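Local coordinates for protein cytochrome C554 (Nitrosomonas europaea, PDB 1FT6) that carries electrons in ammonia oxidation as a four-heme periplasmic cytochrome, accepting them directly from hydroxylamine oxidoreductase, at residues 2-7 against 94-99; 64-69 against 88-93. All coordinates share one frame; numbering follows the deposited sequence.

Contact 1: residues 2-7 against 94-99; sequences DAPFEG and PGRNFR. With HEC (heme c), chain D.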
ATOM      1  N   ASP A   2      13.265 -12.411   2.758  1.00 69.97           N
ATOM      2  CA  ASP A   2      12.260 -11.530   2.170  1.00 61.83           C
ATOM      3  C   ASP A   2      11.445 -12.292   1.142  1.00 53.38           C
ATOM      4  O   ASP A   2      11.943 -13.219   0.491  1.00 50.07           O
ATOM      5  CB  ASP A   2      12.888 -10.304   1.503  1.00 70.53           C
ATOM      6  CG  ASP A   2      11.968  -9.096   1.538  1.00 77.10           C
ATOM      7  OD1 ASP A   2      11.245  -8.857   0.549  1.00 82.36           O
ATOM      8  OD2 ASP A   2      11.962  -8.386   2.563  1.00 81.54           O
ATOM      9  N   ALA A   3      10.195 -11.874   0.989  1.00 43.74           N
ATOM     10  CA  ALA A   3       9.270 -12.510   0.078  1.00 35.50           C
ATOM     11  C   ALA A   3       9.074 -11.713  -1.189  1.00 31.75           C
ATOM     12  O   ALA A   3       9.203 -10.487  -1.170  1.00 28.47           O
ATOM     13  CB  ALA A   3       7.907 -12.658   0.770  1.00 33.42           C
ATOM     14  N   PRO A   4       8.793 -12.386  -2.312  1.00 28.02           N
ATOM     15  CA  PRO A   4       8.565 -11.629  -3.544  1.00 28.44           C
ATOM     16  C   PRO A   4       7.103 -11.151  -3.642  1.00 28.05           C
ATOM     17  O   PRO A   4       6.207 -11.713  -3.003  1.00 27.24           O
ATOM     18  CB  PRO A   4       8.886 -12.631  -4.638  1.00 29.46           C
ATOM     19  CG  PRO A   4       8.495 -13.910  -4.041  1.00 27.90           C
ATOM     20  CD  PRO A   4       8.824 -13.845  -2.575  1.00 28.44           C
ATOM     21  N   PHE A   5       6.891 -10.110  -4.439  1.00 27.73           N
ATOM     22  CA  PHE A   5       5.576  -9.571  -4.706  1.00 29.05           C
ATOM     23  C   PHE A   5       4.879 -10.486  -5.680  1.00 28.79           C
ATOM     24  O   PHE A   5       5.533 -11.180  -6.451  1.00 28.85           O
ATOM     25  CB  PHE A   5       5.676  -8.190  -5.351  1.00 27.33           C
ATOM     26  CG  PHE A   5       6.019  -7.107  -4.384  1.00 27.24           C
ATOM     27  CD1 PHE A   5       5.020  -6.281  -3.857  1.00 27.04           C
ATOM     28  CD2 PHE A   5       7.338  -6.928  -3.964  1.00 27.57           C
ATOM     29  CE1 PHE A   5       5.338  -5.307  -2.935  1.00 28.15           C
ATOM     30  CE2 PHE A   5       7.675  -5.947  -3.021  1.00 29.63           C
ATOM     31  CZ  PHE A   5       6.681  -5.140  -2.507  1.00 29.45           C
ATOM     32  N   GLU A   6       3.551 -10.492  -5.660  1.00 27.42           N
ATOM     33  CA  GLU A   6       2.796 -11.274  -6.621  1.00 30.54           C
ATOM     34  C   GLU A   6       1.661 -10.446  -7.216  1.00 29.00           C
ATOM     35  O   GLU A   6       1.165 -10.739  -8.296  1.00 30.13           O
ATOM     36  CB  GLU A   6       2.195 -12.531  -5.979  1.00 30.96           C
ATOM     37  CG  GLU A   6       3.202 -13.473  -5.393  1.00 39.26           C
ATOM     38  CD  GLU A   6       2.518 -14.661  -4.790  1.00 43.04           C
ATOM     39  OE1 GLU A   6       1.871 -14.465  -3.736  1.00 42.86           O
ATOM     40  OE2 GLU A   6       2.611 -15.770  -5.375  1.00 44.05           O
ATOM     41  N   GLY A   7       1.229  -9.397  -6.533  1.00 27.84           N
ATOM     42  CA  GLY A   7       0.120  -8.657  -7.094  1.00 26.70           C
ATOM     43  C   GLY A   7      -1.106  -8.769  -6.202  1.00 24.98           C
ATOM     44  O   GLY A   7      -1.102  -9.479  -5.219  1.00 26.23           O
ATOM     45  N   PRO A  94       5.099  -7.649   0.616  1.00 25.45           N
ATOM     46  CA  PRO A  94       4.958  -8.708  -0.400  1.00 25.66           C
ATOM     47  C   PRO A  94       4.377  -9.940   0.262  1.00 26.23           C
ATOM     48  O   PRO A  94       4.864 -10.357   1.328  1.00 24.81           O
ATOM     49  CB  PRO A  94       6.387  -8.970  -0.876  1.00 25.74           C
ATOM     50  CG  PRO A  94       7.266  -8.081  -0.147  1.00 25.28           C
ATOM     51  CD  PRO A  94       6.461  -7.083   0.651  1.00 26.45           C
ATOM     52  N   GLY A  95       3.388 -10.511  -0.409  1.00 26.53           N
ATOM     53  CA  GLY A  95       2.616 -11.601   0.126  1.00 28.35           C
ATOM     54  C   GLY A  95       2.895 -13.022  -0.213  1.00 31.79           C
ATOM     55  O   GLY A  95       2.224 -13.888   0.358  1.00 34.32           O
ATOM     56  N   ARG A  96       3.870 -13.291  -1.091  1.00 32.21           N
ATOM     57  CA  ARG A  96       4.144 -14.673  -1.474  1.00 34.73           C
ATOM     58  C   ARG A  96       4.144 -15.703  -0.369  1.00 33.37           C
ATOM     59  O   ARG A  96       3.538 -16.775  -0.541  1.00 35.56           O
ATOM     60  CB  ARG A  96       5.478 -14.793  -2.217  1.00 35.54           C
ATOM     61  CG  ARG A  96       5.803 -16.235  -2.575  1.00 44.46           C
ATOM     62  CD  ARG A  96       5.164 -16.634  -3.886  1.00 50.25           C
ATOM     63  NE  ARG A  96       5.652 -17.938  -4.347  1.00 56.89           N
ATOM     64  CZ  ARG A  96       5.048 -18.678  -5.275  1.00 59.41           C
ATOM     65  NH1 ARG A  96       3.931 -18.249  -5.845  1.00 62.58           N
ATOM     66  NH2 ARG A  96       5.555 -19.852  -5.630  1.00 60.32           N
ATOM     67  N   ASN A  97       4.840 -15.418   0.727  1.00 33.14           N
ATOM     68  CA  ASN A  97       4.941 -16.357   1.847  1.00 31.73           C
ATOM     69  C   ASN A  97       3.855 -16.251   2.915  1.00 30.70           C
ATOM     70  O   ASN A  97       3.429 -17.268   3.460  1.00 30.88           O
ATOM     71  CB  ASN A  97       6.284 -16.218   2.531  1.00 30.67           C
ATOM     72  CG  ASN A  97       7.451 -16.530   1.581  1.00 30.73           C
ATOM     73  OD1 ASN A  97       7.279 -17.244   0.597  1.00 33.50           O
ATOM     74  ND2 ASN A  97       8.617 -15.987   1.878  1.00 32.99           N
ATOM     75  N   PHE A  98       3.402 -15.044   3.241  1.00 31.02           N
ATOM     76  CA  PHE A  98       2.383 -14.998   4.271  1.00 31.18           C
ATOM     77  C   PHE A  98       0.975 -15.300   3.776  1.00 33.13           C
ATOM     78  O   PHE A  98       0.137 -15.741   4.554  1.00 33.99           O
ATOM     79  CB  PHE A  98       2.426 -13.666   5.058  1.00 30.98           C
ATOM     80  CG  PHE A  98       1.899 -12.445   4.295  1.00 30.74           C
ATOM     81  CD1 PHE A  98       0.547 -12.333   3.945  1.00 28.42           C
ATOM     82  CD2 PHE A  98       2.758 -11.362   4.033  1.00 30.32           C
ATOM     83  CE1 PHE A  98       0.033 -11.168   3.355  1.00 28.08           C
ATOM     84  CE2 PHE A  98       2.277 -10.179   3.446  1.00 30.08           C
ATOM     85  CZ  PHE A  98       0.898 -10.070   3.100  1.00 29.08           C
ATOM     86  N   ARG A  99       0.681 -15.142   2.504  1.00 33.34           N
ATOM     87  CA  ARG A  99      -0.693 -15.410   2.140  1.00 35.39           C
ATOM     88  C   ARG A  99      -1.069 -16.872   2.334  1.00 35.73           C
ATOM     89  O   ARG A  99      -2.258 -17.184   2.479  1.00 37.26           O
ATOM     90  CB  ARG A  99      -0.985 -14.956   0.720  1.00 35.28           C
ATOM     91  CG  ARG A  99      -0.368 -15.799  -0.358  1.00 38.46           C
ATOM     92  CD  ARG A  99      -0.926 -15.393  -1.721  1.00 38.86           C
ATOM     93  NE  ARG A  99      -0.150 -15.977  -2.816  1.00 43.95           N
ATOM     94  CZ  ARG A  99      -0.322 -17.212  -3.274  1.00 44.51           C
ATOM     95  NH1 ARG A  99      -1.247 -17.992  -2.725  1.00 45.68           N
ATOM     96  NH2 ARG A  99       0.415 -17.668  -4.284  1.00 43.62           N
TER
HETATM   97 FE   HEC D 213      -5.419 -12.139   4.389  1.00 26.56          FE
HETATM   98  CHA HEC D 213      -6.289 -11.625   7.632  1.00 28.22           C
HETATM   99  CHB HEC D 213      -4.005  -9.121   4.230  1.00 27.80           C
HETATM  100  CHC HEC D 213      -4.295 -12.832   1.188  1.00 29.06           C
HETATM  101  CHD HEC D 213      -7.320 -14.967   4.340  1.00 32.34           C
HETATM  102  NA  HEC D 213      -5.231 -10.670   5.638  1.00 28.01           N
HETATM  103  C1A HEC D 213      -5.605 -10.620   6.960  1.00 26.49           C
HETATM  104  C2A HEC D 213      -5.227  -9.388   7.554  1.00 27.67           C
HETATM  105  C3A HEC D 213      -4.615  -8.643   6.570  1.00 24.80           C
HETATM  106  C4A HEC D 213      -4.614  -9.466   5.416  1.00 29.14           C
HETATM  107  CMA HEC D 213      -3.986  -7.202   6.700  1.00 22.88           C
HETATM  108  CAA HEC D 213      -5.466  -9.004   9.003  1.00 25.79           C
HETATM  109  CBA HEC D 213      -4.291  -9.447   9.903  1.00 27.01           C
HETATM  110  CGA HEC D 213      -4.388  -9.031  11.375  1.00 26.91           C
HETATM  111  O1A HEC D 213      -5.330  -9.527  12.068  1.00 32.08           O
HETATM  112  O2A HEC D 213      -3.530  -8.259  11.869  1.00 27.40           O
HETATM  113  NB  HEC D 213      -4.369 -11.190   2.978  1.00 25.85           N
HETATM  114  C1B HEC D 213      -3.871  -9.904   3.098  1.00 28.05           C
HETATM  115  C2B HEC D 213      -3.109  -9.498   1.943  1.00 25.42           C
HETATM  116  C3B HEC D 213      -3.118 -10.564   1.092  1.00 26.00           C
HETATM  117  C4B HEC D 213      -3.930 -11.621   1.763  1.00 28.17           C
HETATM  118  CMB HEC D 213      -2.433  -8.133   1.681  1.00 24.74           C
HETATM  119  CAB HEC D 213      -2.454 -10.698  -0.316  1.00 24.71           C
HETATM  120  CBB HEC D 213      -0.964 -10.835  -0.254  1.00 26.33           C
HETATM  121  NC  HEC D 213      -5.707 -13.576   3.087  1.00 29.72           N
HETATM  122  C1C HEC D 213      -5.176 -13.703   1.773  1.00 30.65           C
HETATM  123  C2C HEC D 213      -5.728 -14.836   1.063  1.00 30.87           C
HETATM  124  C3C HEC D 213      -6.662 -15.360   1.905  1.00 32.78           C
HETATM  125  C4C HEC D 213      -6.608 -14.630   3.159  1.00 30.80           C
HETATM  126  CMC HEC D 213      -5.405 -15.296  -0.377  1.00 31.05           C
HETATM  127  CAC HEC D 213      -7.665 -16.488   1.548  1.00 34.82           C
HETATM  128  CBC HEC D 213      -7.155 -17.858   1.168  1.00 35.89           C
HETATM  129  ND  HEC D 213      -6.520 -13.128   5.744  1.00 26.62           N
HETATM  130  C1D HEC D 213      -7.244 -14.295   5.544  1.00 30.10           C
HETATM  131  C2D HEC D 213      -7.925 -14.713   6.778  1.00 27.19           C
HETATM  132  C3D HEC D 213      -7.579 -13.752   7.707  1.00 28.35           C
HETATM  133  C4D HEC D 213      -6.731 -12.794   7.041  1.00 28.19           C
HETATM  134  CMD HEC D 213      -8.869 -15.950   6.955  1.00 29.94           C
HETATM  135  CAD HEC D 213      -8.215 -13.587   9.077  1.00 26.82           C
HETATM  136  CBD HEC D 213      -9.482 -12.736   9.043  1.00 29.31           C
HETATM  137  CGD HEC D 213     -10.199 -12.620  10.352  1.00 28.89           C
HETATM  138  O1D HEC D 213     -11.452 -12.519  10.289  1.00 32.99           O
HETATM  139  O2D HEC D 213      -9.523 -12.595  11.393  1.00 28.30           O
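A salt-bridge network of Glu6, Arg96 and Arg99, with a CH-pi contact of Pro94 on Phe5, ties the N-terminal loop to the turn leading into helix 98-112. The turn follows the heme-binding helix 88-92 and runs beside a heme c.

Arg99 grips the Glu6 carboxylate side-on. Arg99 NE bonds Glu6 OE1 at 2.7 Å, and Arg99 NH2 bonds Glu6 OE2 at 3.1 Å. The two planes lie only 13° apart. Arg96 comes from another direction. Arg96 NH1 meets Glu6 OE2 at 2.8 Å, nearly in line with the C-O bond, and its guanidinium stands 88° to the carboxylate. OE2 thus takes two charged donors. Glu6 is extended beyond CG, which carries the carboxylate out to both arginines.

On the apolar side, Pro94 CB sits over the centre of the Phe5 ring, 3.8 Å from the centroid. Pro4 CD packs on Arg96 CB at 3.5 Å. A weak hydrogen bond runs from Arg96 N to Pro4 O. Gly95 CA lies 3.7 Å from the heme CBB, and a side chain there would run into the heme. Ala3 O is buried without a hydrogen-bond partner; it lies 3.2 Å from Pro94 CB.

Contact 2: residues 64-69 against 88-93; sequences HVDGFG and CESCHG. With HEC (heme c), chain F; DTN (dithionite), chain H.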
ATOM      1  N   HIS A  64       4.029   4.601  -7.931  1.00 20.36           N
ATOM      2  CA  HIS A  64       2.664   4.535  -8.403  1.00 22.70           C
ATOM      3  C   HIS A  64       2.274   3.095  -8.759  1.00 22.03           C
ATOM      4  O   HIS A  64       1.269   2.891  -9.420  1.00 22.12           O
ATOM      5  CB  HIS A  64       2.524   5.424  -9.623  1.00 22.20           C
ATOM      6  CG  HIS A  64       2.523   6.906  -9.320  1.00 21.77           C
ATOM      7  ND1 HIS A  64       1.417   7.708  -9.464  1.00 24.09           N
ATOM      8  CD2 HIS A  64       3.530   7.725  -8.895  1.00 24.02           C
ATOM      9  CE1 HIS A  64       1.745   8.964  -9.138  1.00 24.11           C
ATOM     10  NE2 HIS A  64       3.011   9.027  -8.783  1.00 18.93           N
ATOM     11  N   VAL A  65       3.083   2.139  -8.302  1.00 22.60           N
ATOM     12  CA  VAL A  65       2.869   0.706  -8.565  1.00 21.40           C
ATOM     13  C   VAL A  65       3.393  -0.052  -7.368  1.00 22.23           C
ATOM     14  O   VAL A  65       4.041   0.522  -6.485  1.00 21.91           O
ATOM     15  CB  VAL A  65       3.739   0.231  -9.803  1.00 23.64           C
ATOM     16  CG1 VAL A  65       3.462   1.102 -11.034  1.00 24.62           C
ATOM     17  CG2 VAL A  65       5.267   0.346  -9.428  1.00 22.48           C
ATOM     18  N   ASP A  66       3.152  -1.367  -7.350  1.00 20.39           N
ATOM     19  CA  ASP A  66       3.643  -2.248  -6.305  1.00 23.15           C
ATOM     20  C   ASP A  66       5.066  -2.827  -6.556  1.00 24.59           C
ATOM     21  O   ASP A  66       5.327  -3.400  -7.623  1.00 24.31           O
ATOM     22  CB  ASP A  66       2.744  -3.504  -6.177  1.00 25.76           C
ATOM     23  CG  ASP A  66       1.356  -3.213  -5.592  1.00 28.46           C
ATOM     24  OD1 ASP A  66       0.390  -3.939  -5.997  1.00 28.62           O
ATOM     25  OD2 ASP A  66       1.232  -2.293  -4.740  1.00 27.99           O
ATOM     26  N   GLY A  67       5.943  -2.683  -5.569  1.00 22.87           N
ATOM     27  CA  GLY A  67       7.267  -3.309  -5.580  1.00 25.39           C
ATOM     28  C   GLY A  67       8.255  -2.994  -6.675  1.00 26.44           C
ATOM     29  O   GLY A  67       9.050  -3.854  -7.083  1.00 25.59           O
ATOM     30  N   PHE A  68       8.249  -1.752  -7.131  1.00 25.90           N
ATOM     31  CA  PHE A  68       9.224  -1.382  -8.140  1.00 26.39           C
ATOM     32  C   PHE A  68      10.639  -1.588  -7.583  1.00 28.16           C
ATOM     33  O   PHE A  68      10.945  -1.156  -6.479  1.00 29.21           O
ATOM     34  CB  PHE A  68       9.090   0.077  -8.485  1.00 26.55           C
ATOM     35  CG  PHE A  68       9.826   0.455  -9.739  1.00 28.24           C
ATOM     36  CD1 PHE A  68       9.500  -0.146 -10.941  1.00 28.55           C
ATOM     37  CD2 PHE A  68      10.805   1.464  -9.726  1.00 27.75           C
ATOM     38  CE1 PHE A  68      10.123   0.242 -12.161  1.00 28.65           C
ATOM     39  CE2 PHE A  68      11.429   1.859 -10.919  1.00 29.82           C
ATOM     40  CZ  PHE A  68      11.089   1.255 -12.137  1.00 30.92           C
ATOM     41  N   GLY A  69      11.503  -2.249  -8.342  1.00 29.71           N
ATOM     42  CA  GLY A  69      12.864  -2.456  -7.863  1.00 29.53           C
ATOM     43  C   GLY A  69      13.037  -3.582  -6.865  1.00 31.35           C
ATOM     44  O   GLY A  69      14.117  -3.740  -6.294  1.00 31.50           O
ATOM     45  N   CYS A  88      -2.345  -3.761  -2.455  1.00 23.69           N
ATOM     46  CA  CYS A  88      -2.253  -4.407  -1.136  1.00 21.50           C
ATOM     47  C   CYS A  88      -0.877  -4.622  -0.554  1.00 23.02           C
ATOM     48  O   CYS A  88      -0.640  -4.267   0.595  1.00 23.96           O
ATOM     49  CB  CYS A  88      -3.031  -5.757  -1.184  1.00 21.48           C
ATOM     50  SG  CYS A  88      -4.484  -5.732  -2.249  1.00 25.22           S
ATOM     51  N   GLU A  89       0.058  -5.173  -1.347  1.00 22.98           N
ATOM     52  CA  GLU A  89       1.412  -5.452  -0.880  1.00 21.38           C
ATOM     53  C   GLU A  89       2.260  -4.195  -0.680  1.00 20.79           C
ATOM     54  O   GLU A  89       3.237  -4.246   0.035  1.00 22.42           O
ATOM     55  CB  GLU A  89       2.128  -6.424  -1.824  1.00 21.83           C
ATOM     56  CG  GLU A  89       1.430  -7.818  -1.971  1.00 20.90           C
ATOM     57  CD  GLU A  89       1.903  -8.572  -3.225  1.00 24.27           C
ATOM     58  OE1 GLU A  89       1.707  -8.030  -4.333  1.00 24.91           O
ATOM     59  OE2 GLU A  89       2.472  -9.683  -3.121  1.00 27.75           O
ATOM     60  N   SER A  90       1.887  -3.088  -1.307  1.00 22.62           N
ATOM     61  CA  SER A  90       2.641  -1.840  -1.086  1.00 22.40           C
ATOM     62  C   SER A  90       2.543  -1.419   0.374  1.00 24.39           C
ATOM     63  O   SER A  90       3.454  -0.714   0.884  1.00 24.12           O
ATOM     64  CB  SER A  90       2.132  -0.695  -1.986  1.00 24.88           C
ATOM     65  OG  SER A  90       2.709  -0.754  -3.283  1.00 25.15           O
ATOM     66  N   CYS A  91       1.459  -1.815   1.072  1.00 22.60           N
ATOM     67  CA  CYS A  91       1.341  -1.464   2.502  1.00 23.52           C
ATOM     68  C   CYS A  91       1.517  -2.654   3.439  1.00 22.83           C
ATOM     69  O   CYS A  91       2.221  -2.575   4.443  1.00 22.74           O
ATOM     70  CB  CYS A  91      -0.024  -0.834   2.783  1.00 24.38           C
ATOM     71  SG  CYS A  91      -0.230   0.777   1.965  1.00 23.57           S
ATOM     72  N   HIS A  92       0.887  -3.769   3.091  1.00 23.85           N
ATOM     73  CA  HIS A  92       0.956  -4.962   3.933  1.00 26.37           C
ATOM     74  C   HIS A  92       2.247  -5.781   3.735  1.00 25.94           C
ATOM     75  O   HIS A  92       2.533  -6.670   4.530  1.00 26.31           O
ATOM     76  CB  HIS A  92      -0.262  -5.828   3.627  1.00 25.49           C
ATOM     77  CG  HIS A  92      -1.538  -5.196   4.051  1.00 23.32           C
ATOM     78  ND1 HIS A  92      -1.844  -4.967   5.373  1.00 25.19           N
ATOM     79  CD2 HIS A  92      -2.529  -4.609   3.328  1.00 23.16           C
ATOM     80  CE1 HIS A  92      -2.958  -4.266   5.443  1.00 23.01           C
ATOM     81  NE2 HIS A  92      -3.444  -4.007   4.254  1.00 22.30           N
ATOM     82  N   GLY A  93       2.998  -5.448   2.681  1.00 24.67           N
ATOM     83  CA  GLY A  93       4.242  -6.134   2.373  1.00 25.47           C
ATOM     84  C   GLY A  93       4.047  -7.210   1.322  1.00 26.32           C
ATOM     85  O   GLY A  93       2.928  -7.604   1.085  1.00 25.95           O
TER
HETATM   86 FE   HEC F 215      -5.221  -3.069   3.894  1.00 24.94          FE
HETATM   87  CHA HEC F 215      -6.028  -3.516   7.134  1.00 26.40           C
HETATM   88  CHB HEC F 215      -6.770  -6.056   3.105  1.00 25.08           C
HETATM   89  CHC HEC F 215      -4.623  -2.501   0.584  1.00 24.88           C
HETATM   90  CHD HEC F 215      -3.398  -0.312   4.702  1.00 24.48           C
HETATM   91  NA  HEC F 215      -6.205  -4.492   4.936  1.00 22.40           N
HETATM   92  C1A HEC F 215      -6.447  -4.502   6.251  1.00 28.31           C
HETATM   93  C2A HEC F 215      -7.180  -5.711   6.653  1.00 25.16           C
HETATM   94  C3A HEC F 215      -7.356  -6.464   5.488  1.00 24.61           C
HETATM   95  C4A HEC F 215      -6.756  -5.679   4.428  1.00 25.99           C
HETATM   96  CMA HEC F 215      -8.028  -7.819   5.254  1.00 22.05           C
HETATM   97  CAA HEC F 215      -7.632  -6.033   8.134  1.00 24.96           C
HETATM   98  CBA HEC F 215      -9.135  -5.758   8.325  1.00 25.22           C
HETATM   99  CGA HEC F 215      -9.583  -4.330   7.971  1.00 23.03           C
HETATM  100  O1A HEC F 215      -9.021  -3.409   8.555  1.00 23.89           O
HETATM  101  O2A HEC F 215     -10.471  -4.167   7.094  1.00 30.22           O
HETATM  102  NB  HEC F 215      -5.573  -4.059   2.238  1.00 28.02           N
HETATM  103  C1B HEC F 215      -6.220  -5.305   2.037  1.00 27.52           C
HETATM  104  C2B HEC F 215      -6.306  -5.677   0.646  1.00 28.10           C
HETATM  105  C3B HEC F 215      -5.715  -4.682  -0.072  1.00 27.26           C
HETATM  106  C4B HEC F 215      -5.290  -3.678   0.909  1.00 27.35           C
HETATM  107  CMB HEC F 215      -6.986  -6.939   0.028  1.00 27.93           C
HETATM  108  CAB HEC F 215      -5.514  -4.554  -1.595  1.00 23.38           C
HETATM  109  CBB HEC F 215      -6.822  -4.419  -2.427  1.00 24.01           C
HETATM  110  NC  HEC F 215      -4.239  -1.661   2.860  1.00 24.50           N
HETATM  111  C1C HEC F 215      -4.103  -1.589   1.509  1.00 23.24           C
HETATM  112  C2C HEC F 215      -3.285  -0.470   1.117  1.00 20.15           C
HETATM  113  C3C HEC F 215      -2.848   0.092   2.264  1.00 21.06           C
HETATM  114  C4C HEC F 215      -3.502  -0.644   3.359  1.00 22.85           C
HETATM  115  CMC HEC F 215      -2.931  -0.062  -0.357  1.00 19.27           C
HETATM  116  CAC HEC F 215      -1.828   1.264   2.430  1.00 21.17           C
HETATM  117  CBC HEC F 215      -2.278   2.546   1.736  1.00 22.59           C
HETATM  118  ND  HEC F 215      -4.887  -2.075   5.518  1.00 24.15           N
HETATM  119  C1D HEC F 215      -4.068  -0.979   5.735  1.00 24.75           C
HETATM  120  C2D HEC F 215      -3.982  -0.618   7.133  1.00 23.93           C
HETATM  121  C3D HEC F 215      -4.766  -1.518   7.788  1.00 23.06           C
HETATM  122  C4D HEC F 215      -5.284  -2.389   6.808  1.00 24.60           C
HETATM  123  CMD HEC F 215      -3.125   0.528   7.700  1.00 20.73           C
HETATM  124  CAD HEC F 215      -4.895  -1.664   9.322  1.00 22.71           C
HETATM  125  CBD HEC F 215      -4.002  -2.685   9.996  1.00 24.30           C
HETATM  126  CGD HEC F 215      -4.614  -3.292  11.284  1.00 27.90           C
HETATM  127  O1D HEC F 215      -4.103  -4.330  11.717  1.00 30.26           O
HETATM  128  O2D HEC F 215      -5.591  -2.712  11.851  1.00 28.37           O
HETATM  129  S1  DTN H 220       9.699   3.627  -3.928  1.00 84.15           S
HETATM  130  O1  DTN H 220       8.405   3.036  -3.433  1.00 76.37           O
HETATM  131  O2  DTN H 220      10.211   4.919  -3.327  1.00 78.00           O
HETATM  132  S2  DTN H 220      11.055   2.392  -4.881  1.00 87.79           S
HETATM  133  O3  DTN H 220      12.381   2.939  -5.322  1.00 95.70           O
HETATM  134  O4  DTN H 220      10.854   0.906  -4.806  1.00 95.99           O
HETATM  135  O   HOH W   1      -0.281  -5.895  -4.219  1.00 23.52           O
HETATM  136  O   HOH W   2       5.443  -0.908  -3.371  1.00 25.96           O
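The flat groups are the Asp66 carboxylate, the His92 imidazole and the heme. Asp66 OD2 presents its anti lone pair to Ser90 OG, which donates a hydrogen bond at 2.6 Å. The His92 ring meets the heme iron edge-on: His92 NE2 binds FE at 2.0 Å, and His179 is the second axial ligand. Cys88 SG and Cys91 SG are bonded at the heme rim, to CAB and CAC. The ring of Phe130 meets that of His92 at about 80°.

This is the CXXCH heme-binding motif, here carrying heme 3. The contact joins the side of its short helix to the loop that carries His64, an axial ligand of heme 2.

Asp66 CG is anti to its carbonyl carbon (chi1 -70°), which sends the carboxylate to the helix. OD2 also accepts from Gly87 N. Asp66 OD1 takes a hydrogen bond from a water at 2.7 Å. The same water donates to Glu89 OE1 at 2.9 Å and accepts from Glu89 N. It bridges Asp66 OD1 and Glu89 OE1, which are 4.6 Å apart, and may ease their repulsion. A second water accepts from Gly67 N and donates to Ser90 OG at 2.7 Å. Ser90 OG thus gives one bond and takes another.

With an alanine at Asp66, Ser90 OG would probably lose its acceptor and be freer to turn, with Gly87 N and the first water also short of a mate.

The 64-69 loop lies against helix 88-92. Between nearest atoms, the Cys88 side chain is about 4 Å from that of Cys11 in helix 9-14, and the Ser90 side chain about 6 Å from that of Cys137 in helix 131-138.

Overall arrangement
The centres of contacts 1 and 2 are about 10 Å apart, and Glu89 joins them directly. Glu89 OE1 lies 2.6 Å from Gly7 N and Glu89 OE2 lies 2.9 Å from Glu6 N, both probable hydrogen bonds. OE2 also accepts from Gly95 N, so one buried acid of helix 88-92 serves both segments of contact 1. Phe98 CE2 packs on Gly93 O at 3.6 Å. Contact 1 borders heme 1 and contact 2 carries the ligands of heme 3. FE of HEC D and FE of HEC F are 9.1 Å apart, a spacing consistent with fast electron transfer between them. A bound dithionite, a reductant, lies by the 64-69 loop, about 8 Å from the Phe5 side chain, nearest atoms.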